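Local coordinates for protein fluoroacetyl coenzyme A thioesterase (Streptomyces cattleya, PDB 3KUV) that hydrolyses fluoroacetyl-CoA to fluoroacetate and CoA before it can react with citrate synthase, so conferring fluoroacetate resistance, while leaving acetyl-CoA unused, at residues L48-C53 / H118-I123; V88-R93 / L100-S105. The protein carries 1 engineered substitution. One frame throughout, in Å; residues are numbered along the deposited sequence.

Contact 1 of 2, residues L48-C53 / H118-I123; sequences LMEWAC and HERAVI
Arg-120 and Glu-50 meet because each turns its CG anti to its own carbonyl carbon (chi1 -60° in Arg-120), after which the arginine bends at chi3 while the glutamate stays extended. Arg-120 NH1 then donates to Glu-50 OE1 at 2.9 Å in a salt bridge that is nearly straight, 171° at the hydrogen. Glu-50 OE1 accepts through its anti lone pair and lies in the guanidinium plane of Arg-120. Water 1, at the guanidinium edge and in its plane, bridges the pair, donating to Glu-50 OE1 and accepting from Arg-120 NH2 (2.9 Å), so OE1 is gripped twice and the guanidinium's rotation is limited. Arg-120 NE hydrogen-bonds Ser-67 OG of strand 65-75, a second tether for the guanidinium. Behind the bridge, His-118 CE1 lies 3.7 Å from Glu-50 CG, and Cys-53 SG comes to the edge of that imidazole, 3.8 Å from ND1, an atom with no hydrogen-bonding partner in the model. Cys-53 CB also packs on Arg-120 CD. Glu-50 is an active-site residue and Arg-120 a substrate-binding one, so this cluster forms part of the catalytic pocket. Segment 48-53 of the hot dog fold's central helix 42-57 crosses segment 118-123 at -56°, with strands 65-75 and 99-107 flanking strand 112-124.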
ATOM      1  N   LEU B  48       6.773  -2.540  -0.005  1.00  9.52           N
ATOM      2  CA  LEU B  48       8.151  -2.703  -0.478  1.00  8.03           C
ATOM      3  C   LEU B  48       8.866  -1.362  -0.533  1.00  9.28           C
ATOM      4  O   LEU B  48      10.087  -1.314  -0.234  1.00  9.11           O
ATOM      5  CB  LEU B  48       8.097  -3.297  -1.924  1.00 11.84           C
ATOM      6  CG  LEU B  48       9.495  -3.715  -2.494  1.00 10.65           C
ATOM      7  CD1 LEU B  48      10.068  -4.951  -1.722  1.00 14.48           C
ATOM      8  CD2 LEU B  48       9.296  -4.084  -3.965  1.00 11.62           C
ATOM      9  N   MET B  49       8.139  -0.316  -0.941  1.00  8.45           N
ATOM     10  CA  MET B  49       8.766   1.049  -0.902  1.00 10.52           C
ATOM     11  C   MET B  49       9.085   1.449   0.545  1.00 11.01           C
ATOM     12  O   MET B  49      10.156   1.984   0.847  1.00 10.24           O
ATOM     13  CB  MET B  49       7.741   2.055  -1.490  1.00  8.67           C
ATOM     14  CG  MET B  49       7.729   1.819  -2.992  1.00 10.70           C
ATOM     15  SD  MET B  49       6.456   2.855  -3.772  1.00 12.95           S
ATOM     16  CE  MET B  49       7.050   2.877  -5.541  1.00 12.72           C
ATOM     17  N   GLU B  50       8.196   1.156   1.486  1.00 10.18           N
ATOM     18  CA  GLU B  50       8.499   1.402   2.892  1.00  9.27           C
ATOM     19  C   GLU B  50       9.756   0.641   3.283  1.00 10.66           C
ATOM     20  O   GLU B  50      10.621   1.181   3.965  1.00 11.38           O
ATOM     21  CB  GLU B  50       7.355   0.974   3.847  1.00 11.12           C
ATOM     22  CG  GLU B  50       6.104   1.829   3.647  1.00 14.21           C
ATOM     23  CD  GLU B  50       5.203   1.676   4.885  1.00 17.09           C
ATOM     24  OE1 GLU B  50       5.545   2.106   6.023  1.00 15.53           O
ATOM     25  OE2 GLU B  50       4.065   1.089   4.770  1.00 22.10           O
ATOM     26  N   TRP B  51       9.801  -0.645   2.955  1.00 10.12           N
ATOM     27  CA  TRP B  51      10.939  -1.483   3.329  1.00 10.28           C
ATOM     28  C   TRP B  51      12.251  -0.892   2.806  1.00  9.83           C
ATOM     29  O   TRP B  51      13.253  -0.875   3.564  1.00 10.52           O
ATOM     30  CB  TRP B  51      10.652  -2.886   2.758  1.00 11.54           C
ATOM     31  CG  TRP B  51      11.599  -4.026   3.225  1.00 10.43           C
ATOM     32  CD1 TRP B  51      12.725  -3.928   4.056  1.00 13.50           C
ATOM     33  CD2 TRP B  51      11.557  -5.363   2.722  1.00 12.31           C
ATOM     34  NE1 TRP B  51      13.334  -5.214   4.146  1.00 13.05           N
ATOM     35  CE2 TRP B  51      12.665  -6.078   3.304  1.00 12.72           C
ATOM     36  CE3 TRP B  51      10.715  -6.024   1.789  1.00 15.03           C
ATOM     37  CZ2 TRP B  51      12.912  -7.424   2.986  1.00 15.58           C
ATOM     38  CZ3 TRP B  51      10.972  -7.380   1.461  1.00 16.91           C
ATOM     39  CH2 TRP B  51      12.087  -8.056   2.102  1.00 18.34           C
ATOM     40  N   ALA B  52      12.300  -0.503   1.552  1.00  9.43           N
ATOM     41  CA  ALA B  52      13.485   0.155   1.015  1.00  9.73           C
ATOM     42  C   ALA B  52      13.887   1.332   1.892  1.00 11.83           C
ATOM     43  O   ALA B  52      15.079   1.452   2.186  1.00 11.69           O
ATOM     44  CB  ALA B  52      13.243   0.619  -0.415  1.00  9.92           C
ATOM     45  N   CYS B  53      12.948   2.247   2.201  1.00 10.90           N
ATOM     46  CA  CYS B  53      13.298   3.432   2.998  1.00 10.28           C
ATOM     47  C   CYS B  53      13.726   3.049   4.422  1.00 11.15           C
ATOM     48  O   CYS B  53      14.682   3.670   4.947  1.00 11.70           O
ATOM     49  CB  CYS B  53      12.157   4.453   2.983  1.00 10.36           C
ATOM     50  SG  CYS B  53      11.732   5.048   1.373  1.00 11.42           S
ATOM     51  N   HIS B 118       7.163   9.527  -0.488  1.00  9.20           N
ATOM     52  CA  HIS B 118       6.853   8.760   0.748  1.00  9.88           C
ATOM     53  C   HIS B 118       7.452   9.544   1.907  1.00 10.73           C
ATOM     54  O   HIS B 118       8.623  10.045   1.812  1.00 12.55           O
ATOM     55  CB  HIS B 118       7.549   7.399   0.693  1.00 10.72           C
ATOM     56  CG  HIS B 118       7.274   6.563   1.924  1.00  9.98           C
ATOM     57  ND1 HIS B 118       8.219   5.840   2.645  1.00 13.07           N
ATOM     58  CD2 HIS B 118       6.093   6.385   2.564  1.00  6.76           C
ATOM     59  CE1 HIS B 118       7.616   5.206   3.648  1.00  6.23           C
ATOM     60  NE2 HIS B 118       6.348   5.524   3.614  1.00 11.53           N
ATOM     61  N   GLU B 119       6.733   9.632   3.004  1.00  8.25           N
ATOM     62  CA  GLU B 119       7.281  10.281   4.246  1.00  8.72           C
ATOM     63  C   GLU B 119       7.167   9.306   5.383  1.00  9.36           C
ATOM     64  O   GLU B 119       6.235   8.473   5.421  1.00  9.08           O
ATOM     65  CB  GLU B 119       6.453  11.506   4.586  1.00 11.46           C
ATOM     66  CG  GLU B 119       6.683  12.686   3.553  1.00 13.66           C
ATOM     67  CD  GLU B 119       5.977  12.489   2.244  1.00 20.74           C
ATOM     68  OE1 GLU B 119       4.828  12.040   2.298  1.00 20.40           O
ATOM     69  OE2 GLU B 119       6.477  12.827   1.162  1.00 22.73           O
ATOM     70  N   ARG B 120       8.134   9.425   6.303  1.00  9.25           N
ATOM     71  CA  ARG B 120       8.216   8.589   7.491  1.00  8.64           C
ATOM     72  C   ARG B 120       8.473   9.417   8.736  1.00  9.65           C
ATOM     73  O   ARG B 120       8.956  10.520   8.652  1.00 10.89           O
ATOM     74  CB  ARG B 120       9.384   7.611   7.365  1.00  8.69           C
ATOM     75  CG  ARG B 120       9.196   6.686   6.094  1.00  9.04           C
ATOM     76  CD  ARG B 120      10.141   5.485   6.090  1.00  8.66           C
ATOM     77  NE  ARG B 120       9.869   4.532   7.161  1.00  9.08           N
ATOM     78  CZ  ARG B 120       8.820   3.716   7.220  1.00  9.44           C
ATOM     79  NH1 ARG B 120       8.003   3.651   6.131  1.00  9.37           N
ATOM     80  NH2 ARG B 120       8.535   2.952   8.278  1.00 11.09           N
ATOM     81  N   ALA B 121       8.148   8.866   9.900  1.00  9.61           N
ATOM     82  CA  ALA B 121       8.411   9.482  11.174  1.00  9.84           C
ATOM     83  C   ALA B 121       9.185   8.501  12.087  1.00  9.85           C
ATOM     84  O   ALA B 121       8.744   7.346  12.245  1.00 10.57           O
ATOM     85  CB  ALA B 121       7.115   9.879  11.890  1.00 11.99           C
ATOM     86  N   VAL B 122      10.286   8.970  12.659  1.00 10.12           N
ATOM     87  CA  VAL B 122      11.034   8.181  13.664  1.00  9.52           C
ATOM     88  C   VAL B 122      10.227   8.071  14.973  1.00 12.19           C
ATOM     89  O   VAL B 122       9.554   8.991  15.381  1.00 12.89           O
ATOM     90  CB  VAL B 122      12.351   8.889  13.961  1.00 10.95           C
ATOM     91  CG1 VAL B 122      13.135   8.005  15.008  1.00 12.51           C
ATOM     92  CG2 VAL B 122      13.215   8.965  12.666  1.00 13.57           C
ATOM     93  N   ILE B 123      10.240   6.860  15.503  1.00 10.29           N
ATOM     94  CA  ILE B 123       9.455   6.531  16.738  1.00 11.53           C
ATOM     95  C   ILE B 123      10.377   5.831  17.723  1.00 12.73           C
ATOM     96  O   ILE B 123      11.340   5.155  17.333  1.00 13.54           O
ATOM     97  CB  ILE B 123       8.179   5.714  16.505  1.00 11.97           C
ATOM     98  CG1 ILE B 123       8.481   4.394  15.793  1.00 13.11           C
ATOM     99  CG2 ILE B 123       7.074   6.556  15.787  1.00 13.04           C
ATOM    100  CD1 ILE B 123       7.320   3.413  15.915  1.00 13.32           C
TER
HETATM  101  O   HOH W   1       6.606   0.852   8.302  1.00 30.66           O

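Contact 2 of 2, residues V88-R93 / L100-S105; sequences VTAELR and LSWRVS. With ACT (acetate ion), chain I.
Leu-92 and Trp-102 form the main interlock of an antiparallel beta hairpin, strands 85-96 and 99-107 of the hot dog sheet. They are a non-hydrogen-bonded pair, CA atoms 4.6 Å apart, and Leu-92 CD1 sits like a knob over the middle of the indole's six-membered ring, 3.9 Å from its centroid and 4° off the normal, a CH-pi contact. With CG beside the backbone N (chi1 -55°) and chi2 near a right angle, the indole comes back over the neighbouring strand. Its CE3 corner also meets the small Ala-90 CB at 4.0 Å, and Val-104 CG1 comes up to the same methyl, so the alanine takes up the room between two larger groups. This is the face turned to helix 42-57, where Met-57 packs on Trp-102.

Thr-89, Glu-91, Arg-103 and Ser-105 occupy the other face, and backbone bonds tie their strands: Thr-89 and Ser-105 exchange a pair, as do Glu-91 and Arg-103, and Arg-93 N continues the ladder to Ser-101 O. The bent Arg-93 chain lays its CG and CD along the strand, CD 3.8 Å from Trp-102 C, and water 2 links its guanidinium to Trp-102 O. Farther out, the extended Arg-103 holds an acetate, probably from the crystallisation liquor, its NE donating to acetate O at 3.0 Å.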
ATOM      1  N   VAL B  88      13.355  -1.073  -6.217  1.00  8.91           N
ATOM      2  CA  VAL B  88      12.905   0.210  -5.707  1.00  9.88           C
ATOM      3  C   VAL B  88      14.145   1.085  -5.583  1.00 10.52           C
ATOM      4  O   VAL B  88      15.161   0.640  -4.965  1.00 10.54           O
ATOM      5  CB  VAL B  88      12.228   0.082  -4.340  1.00 10.56           C
ATOM      6  CG1 VAL B  88      11.884   1.454  -3.749  1.00 12.11           C
ATOM      7  CG2 VAL B  88      10.900  -0.768  -4.444  1.00 12.72           C
ATOM      8  N   THR B  89      14.091   2.319  -6.091  1.00  8.54           N
ATOM      9  CA  THR B  89      15.152   3.326  -5.823  1.00 12.03           C
ATOM     10  C   THR B  89      14.544   4.356  -4.878  1.00 10.88           C
ATOM     11  O   THR B  89      13.445   4.898  -5.197  1.00 12.02           O
ATOM     12  CB  THR B  89      15.549   3.997  -7.145  1.00 11.76           C
ATOM     13  OG1 THR B  89      16.104   2.973  -8.001  1.00 13.67           O
ATOM     14  CG2 THR B  89      16.666   5.019  -6.916  1.00 14.47           C
ATOM     15  N   ALA B  90      15.159   4.581  -3.729  1.00 10.93           N
ATOM     16  CA  ALA B  90      14.657   5.580  -2.728  1.00 10.84           C
ATOM     17  C   ALA B  90      15.709   6.674  -2.627  1.00 12.36           C
ATOM     18  O   ALA B  90      16.879   6.392  -2.399  1.00 12.37           O
ATOM     19  CB  ALA B  90      14.510   4.958  -1.380  1.00 11.32           C
ATOM     20  N   GLU B  91      15.291   7.902  -2.691  1.00 12.72           N
ATOM     21  CA  GLU B  91      16.237   9.032  -2.721  1.00 13.47           C
ATOM     22  C   GLU B  91      15.773   9.958  -1.638  1.00 14.44           C
ATOM     23  O   GLU B  91      14.644  10.463  -1.632  1.00 13.59           O
ATOM     24  CB  GLU B  91      16.187   9.689  -4.055  1.00 14.46           C
ATOM     25  CG  GLU B  91      17.308  10.728  -4.138  1.00 17.98           C
ATOM     26  CD  GLU B  91      17.495  11.341  -5.530  1.00 19.45           C
ATOM     27  OE1 GLU B  91      16.956  10.822  -6.573  1.00 24.08           O
ATOM     28  OE2 GLU B  91      18.246  12.355  -5.568  1.00 22.68           O
ATOM     29  N   LEU B  92      16.640  10.261  -0.686  1.00 13.79           N
ATOM     30  CA  LEU B  92      16.283  11.123   0.450  1.00 13.40           C
ATOM     31  C   LEU B  92      16.082  12.593   0.002  1.00 10.78           C
ATOM     32  O   LEU B  92      17.013  13.181  -0.627  1.00 13.57           O
ATOM     33  CB  LEU B  92      17.360  11.023   1.544  1.00 13.34           C
ATOM     34  CG  LEU B  92      16.995  11.788   2.774  1.00 14.46           C
ATOM     35  CD1 LEU B  92      15.727  11.294   3.483  1.00 14.99           C
ATOM     36  CD2 LEU B  92      18.139  11.925   3.845  1.00 16.71           C
ATOM     37  N   ARG B  93      14.940  13.213   0.341  1.00 10.95           N
ATOM     38  CA  ARG B  93      14.695  14.637   0.002  1.00 11.16           C
ATOM     39  C   ARG B  93      15.025  15.555   1.136  1.00 12.60           C
ATOM     40  O   ARG B  93      15.509  16.676   0.890  1.00 10.38           O
ATOM     41  CB  ARG B  93      13.180  14.884  -0.390  1.00 10.93           C
ATOM     42  CG  ARG B  93      12.741  14.091  -1.643  1.00  9.41           C
ATOM     43  CD  ARG B  93      11.229  14.393  -1.788  1.00  8.84           C
ATOM     44  NE  ARG B  93      11.004  15.775  -2.281  1.00 10.20           N
ATOM     45  CZ  ARG B  93       9.851  16.412  -2.332  1.00  8.24           C
ATOM     46  NH1 ARG B  93       8.738  15.806  -1.839  1.00 10.75           N
ATOM     47  NH2 ARG B  93       9.775  17.614  -2.850  1.00  8.86           N
ATOM     48  N   LEU B 100      11.307  12.251   7.817  1.00 10.09           N
ATOM     49  CA  LEU B 100      12.197  11.945   6.672  1.00 10.27           C
ATOM     50  C   LEU B 100      11.289  11.824   5.431  1.00 12.86           C
ATOM     51  O   LEU B 100      10.249  11.160   5.498  1.00 11.76           O
ATOM     52  CB  LEU B 100      13.065  10.679   6.826  1.00  9.74           C
ATOM     53  CG  LEU B 100      14.172  10.737   7.874  1.00 12.52           C
ATOM     54  CD1 LEU B 100      13.600  10.482   9.252  1.00 17.40           C
ATOM     55  CD2 LEU B 100      15.294   9.743   7.568  1.00 14.92           C
ATOM     56  N   SER B 101      11.659  12.453   4.329  1.00 10.87           N
ATOM     57  CA  SER B 101      10.846  12.535   3.115  1.00 12.62           C
ATOM     58  C   SER B 101      11.679  12.001   2.018  1.00 11.90           C
ATOM     59  O   SER B 101      12.930  12.290   1.892  1.00 10.85           O
ATOM     60  CB  SER B 101      10.508  13.993   2.797  1.00 14.57           C
ATOM     61  OG  SER B 101       9.696  14.625   3.836  1.00 20.47           O
ATOM     62  N   TRP B 102      11.067  11.209   1.123  1.00 12.01           N
ATOM     63  CA  TRP B 102      11.765  10.475   0.108  1.00 11.98           C
ATOM     64  C   TRP B 102      11.061  10.635  -1.263  1.00  9.68           C
ATOM     65  O   TRP B 102       9.815  10.824  -1.277  1.00 11.32           O
ATOM     66  CB  TRP B 102      11.672   8.989   0.468  1.00 15.44           C
ATOM     67  CG  TRP B 102      12.178   8.640   1.900  1.00 18.57           C
ATOM     68  CD1 TRP B 102      11.477   8.648   3.085  1.00 19.16           C
ATOM     69  CD2 TRP B 102      13.404   8.149   2.151  1.00 14.88           C
ATOM     70  NE1 TRP B 102      12.272   8.275   4.107  1.00 15.22           N
ATOM     71  CE2 TRP B 102      13.519   7.984   3.549  1.00 21.41           C
ATOM     72  CE3 TRP B 102      14.538   7.909   1.301  1.00 16.55           C
ATOM     73  CZ2 TRP B 102      14.642   7.452   4.105  1.00 13.59           C
ATOM     74  CZ3 TRP B 102      15.624   7.478   1.843  1.00 14.16           C
ATOM     75  CH2 TRP B 102      15.713   7.241   3.264  1.00 24.19           C
ATOM     76  N   ARG B 103      11.808  10.568  -2.366  1.00 10.61           N
ATOM     77  CA  ARG B 103      11.295  10.314  -3.681  1.00  8.93           C
ATOM     78  C   ARG B 103      11.522   8.835  -3.934  1.00 11.62           C
ATOM     79  O   ARG B 103      12.679   8.312  -3.716  1.00 12.65           O
ATOM     80  CB  ARG B 103      12.025  11.209  -4.731  1.00 11.77           C
ATOM     81  CG  ARG B 103      11.383  11.234  -6.041  1.00 21.23           C
ATOM     82  CD  ARG B 103      12.053  12.106  -7.163  1.00 28.42           C
ATOM     83  NE  ARG B 103      11.166  11.975  -8.337  0.50 27.33           N
ATOM     84  CZ  ARG B 103      11.144  10.972  -9.232  0.50 27.85           C
ATOM     85  NH1 ARG B 103      11.981   9.938  -9.167  0.50 28.04           N
ATOM     86  NH2 ARG B 103      10.250  11.019 -10.227  0.50 26.10           N
ATOM     87  N   VAL B 104      10.501   8.121  -4.399  1.00 10.35           N
ATOM     88  CA  VAL B 104      10.605   6.674  -4.646  1.00 10.39           C
ATOM     89  C   VAL B 104      10.212   6.340  -6.076  1.00 10.38           C
ATOM     90  O   VAL B 104       9.374   7.015  -6.705  1.00 11.30           O
ATOM     91  CB  VAL B 104       9.771   5.865  -3.665  1.00 10.97           C
ATOM     92  CG1 VAL B 104      10.399   5.991  -2.254  1.00 12.66           C
ATOM     93  CG2 VAL B 104       8.275   6.275  -3.554  1.00 12.89           C
ATOM     94  N   SER B 105      10.829   5.298  -6.624  1.00 11.73           N
ATOM     95  CA  SER B 105      10.375   4.794  -7.932  1.00 11.99           C
ATOM     96  C   SER B 105      10.689   3.333  -8.000  1.00 12.91           C
ATOM     97  O   SER B 105      11.493   2.806  -7.171  1.00 13.19           O
ATOM     98  CB  SER B 105      10.991   5.519  -9.074  1.00 14.64           C
ATOM     99  OG  SER B 105      12.401   5.359  -9.077  1.00 20.55           O
TER
HETATM  100  C   ACT I 143       8.897  14.667 -10.183  1.00 38.92           C
HETATM  101  O   ACT I 143      10.072  14.154 -10.045  1.00 38.06           O
HETATM  102  OXT ACT I 143       8.906  15.922 -10.223  1.00 39.53           O
HETATM  103  CH3 ACT I 143       7.581  13.907 -10.322  1.00 38.36           C
HETATM  104  O   HOH W   2       8.607  13.419  -0.139  1.00 12.16           O

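Contact 1 is buried near the centre of the chain and joins helix to sheet; contact 2 lies farther out and joins strand to strand, one face turned inward and the other carrying its exposed arginines. Their chemistry follows: contact 1 depends on side chains, an ion pair with a water in the active site, while contact 2 rests on a ladder of backbone bonds plus apolar packing. The two meet because strands 99-107 and 112-124 are sheet neighbours: the backbones of His-118 and Arg-120 pair with Trp-102 and Leu-100, and Cys-53 SG packs 3.6 Å from Trp-102 CD2. The indole thus belongs to the hairpin yet touches the helix of contact 1.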